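Local coordinates for protein probable hydrolase (Pseudomonas aeruginosa, PDB 7AL6) that is of unknown function but has an alpha/beta hydrolase fold and is probably a hydrolase, perhaps a lipolytic one, at residues F96-H101 / E120-I125. Sequence-based numbering, arbitrary orientation.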
loop_
_atom_site.group_PDB
_atom_site.type_symbol
_atom_site.label_atom_id
_atom_site.label_comp_id
_atom_site.label_asym_id
_atom_site.label_seq_id
_atom_site.Cartn_x
_atom_site.Cartn_y
_atom_site.Cartn_z
ATOM N N PHE A 96 18.430 20.344 -15.107
ATOM C CA PHE A 96 18.850 19.098 -15.774
ATOM C C PHE A 96 18.266 19.043 -17.180
ATOM O O PHE A 96 17.348 19.744 -17.478
ATOM C CB PHE A 96 18.403 17.886 -14.962
ATOM C CG PHE A 96 16.923 17.818 -14.714
ATOM C CD1 PHE A 96 16.356 18.481 -13.647
ATOM C CD2 PHE A 96 16.100 17.082 -15.537
ATOM C CE1 PHE A 96 15.000 18.417 -13.415
ATOM C CE2 PHE A 96 14.744 17.015 -15.299
ATOM C CZ PHE A 96 14.197 17.695 -14.249
ATOM N N SER A 97 18.809 18.162 -17.984
ATOM C CA SER A 97 18.376 17.938 -19.357
ATOM C C SER A 97 17.624 16.622 -19.446
ATOM O O SER A 97 17.728 15.767 -18.556
ATOM C CB SER A 97 19.581 17.973 -20.277
ATOM O OG SER A 97 20.035 19.341 -20.349
ATOM N N LEU A 98 16.822 16.493 -20.508
ATOM C CA LEU A 98 16.093 15.264 -20.802
ATOM C C LEU A 98 16.468 14.674 -22.158
ATOM O O LEU A 98 16.694 15.387 -23.145
ATOM C CB LEU A 98 14.589 15.502 -20.723
ATOM C CG LEU A 98 14.084 15.827 -19.303
ATOM C CD1 LEU A 98 12.659 16.294 -19.413
ATOM C CD2 LEU A 98 14.225 14.701 -18.334
ATOM N N LEU A 99 16.568 13.348 -22.177
ATOM C CA LEU A 99 16.827 12.552 -23.365
ATOM C C LEU A 99 15.691 11.559 -23.443
ATOM O O LEU A 99 15.588 10.664 -22.597
ATOM C CB LEU A 99 18.179 11.862 -23.259
ATOM C CG LEU A 99 18.443 10.757 -24.291
ATOM C CD1 LEU A 99 18.366 11.246 -25.746
ATOM C CD2 LEU A 99 19.827 10.098 -24.021
ATOM N N GLY A 100 14.801 11.724 -24.390
ATOM C CA GLY A 100 13.574 10.955 -24.394
ATOM C C GLY A 100 13.341 10.238 -25.703
ATOM O O GLY A 100 13.547 10.805 -26.775
ATOM N N HIS A 101 12.840 9.001 -25.602
ATOM C CA HIS A 101 12.476 8.202 -26.761
ATOM C C HIS A 101 10.977 7.954 -26.749
ATOM O O HIS A 101 10.414 7.478 -25.751
ATOM C CB HIS A 101 13.244 6.862 -26.824
ATOM C CG HIS A 101 12.772 5.980 -27.941
ATOM N ND1 HIS A 101 12.119 4.788 -27.729
ATOM C CD2 HIS A 101 12.810 6.152 -29.280
ATOM C CE1 HIS A 101 11.769 4.264 -28.888
ATOM N NE2 HIS A 101 12.183 5.072 -29.847
ATOM N N GLU A 120 17.182 22.246 -18.956
ATOM C CA GLU A 120 18.203 22.995 -19.670
ATOM C C GLU A 120 18.171 22.729 -21.187
ATOM O O GLU A 120 18.331 23.662 -21.970
ATOM C CB GLU A 120 19.573 22.664 -19.116
ATOM C CG GLU A 120 19.781 23.133 -17.680
ATOM C CD GLU A 120 21.178 22.857 -17.157
ATOM O OE1 GLU A 120 21.934 23.851 -17.023
ATOM O OE2 GLU A 120 21.512 21.670 -16.863
ATOM N N ARG A 121 18.024 21.468 -21.581
ATOM C CA ARG A 121 18.022 20.999 -22.984
ATOM C C ARG A 121 17.101 19.781 -23.169
ATOM O O ARG A 121 16.898 19.060 -22.220
ATOM C CB ARG A 121 19.450 20.628 -23.393
ATOM C CG ARG A 121 20.510 21.675 -23.090
ATOM C CD ARG A 121 20.728 22.623 -24.247
ATOM N NE ARG A 121 21.806 23.585 -24.108
ATOM C CZ ARG A 121 21.700 24.774 -23.545
ATOM N NH1 ARG A 121 22.739 25.575 -23.524
ATOM N NH2 ARG A 121 20.574 25.170 -23.005
ATOM N N LEU A 122 16.577 19.574 -24.372
ATOM C CA LEU A 122 15.769 18.385 -24.721
ATOM C C LEU A 122 16.413 17.658 -25.903
ATOM O O LEU A 122 16.621 18.298 -26.910
ATOM C CB LEU A 122 14.363 18.787 -25.153
ATOM C CG LEU A 122 13.353 19.154 -24.088
ATOM C CD1 LEU A 122 11.963 18.986 -24.650
ATOM C CD2 LEU A 122 13.530 18.335 -22.829
ATOM N N ALA A 123 16.710 16.372 -25.789
ATOM C CA ALA A 123 17.161 15.511 -26.895
ATOM C C ALA A 123 16.020 14.513 -27.090
ATOM O O ALA A 123 15.745 13.750 -26.184
ATOM C CB ALA A 123 18.480 14.873 -26.598
ATOM N N LEU A 124 15.365 14.556 -28.234
ATOM C CA LEU A 124 14.176 13.755 -28.490
ATOM C C LEU A 124 14.455 12.765 -29.614
ATOM O O LEU A 124 15.012 13.146 -30.655
ATOM C CB LEU A 124 13.000 14.637 -28.825
ATOM C CG LEU A 124 12.717 15.799 -27.867
ATOM C CD1 LEU A 124 11.550 16.614 -28.364
ATOM C CD2 LEU A 124 12.417 15.297 -26.449
ATOM N N ILE A 125 14.049 11.516 -29.412
ATOM C CA ILE A 125 14.181 10.458 -30.443
ATOM C C ILE A 125 12.785 10.027 -30.921
ATOM O O ILE A 125 12.088 9.363 -30.167
ATOM C CB ILE A 125 15.001 9.256 -29.957
ATOM C CG1 ILE A 125 16.359 9.665 -29.397
ATOM C CG2 ILE A 125 15.149 8.246 -31.066
ATOM C CD1 ILE A 125 17.086 8.555 -28.716
HETATM O O HOH W 1 21.970 19.234 -18.387
#
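Leu98 is hydrogen-bonded to strand 120-125 through both its backbone polar atoms: its N donates to Arg121 O, and its O accepts from Ala123 N at 2.8 Å. Gly100 repeats the pattern, its N reaching Ala123 O and its O receiving Ile125 N almost head-on, with a C=O...N angle of 167°. At the start, Glu120 N approaches Phe96 O from above the carbonyl plane instead. The axes of the two segments, parallel to within 9°, come within 4.8 Å of each other. Helix 103-114 joins these two neighbouring inner strands of the alpha/beta hydrolase sheet in a beta-alpha-beta crossover, and packs on the face carrying Leu98, Leu122 and Leu124. On that face Leu98 and Leu122 lie side by side, Leu98 CB being 3.7 Å from Leu122 CD2. On the other face, which packs against helix 270-284, Leu99 CG is anti to the backbone N (chi1 167°), and this brings CD1 3.7 Å from Ala123 CB and close to Ile125 CD1. His101 can be followed outward: CB carries the ring off the strand, CG passes 4.1 Å from Ile125 O, CD2 comes to 3.4 Å from that oxygen and 3.6 Å from Ile125 CG2, and the adjacent NE2 is hydrogen-bonded to His263 O. Gly100 and His101 lead into a probable nucleophile elbow at Ser102, and His263 and Asp126 would complete the triad. At the opposite end a water accepts from Ser97 OG and donates to Glu120 OE2, while Arg121 bends at chi2 so that NH2 bonds Glu120 O and NH1 forms a salt bridge with the C-terminal carboxylate of Arg286.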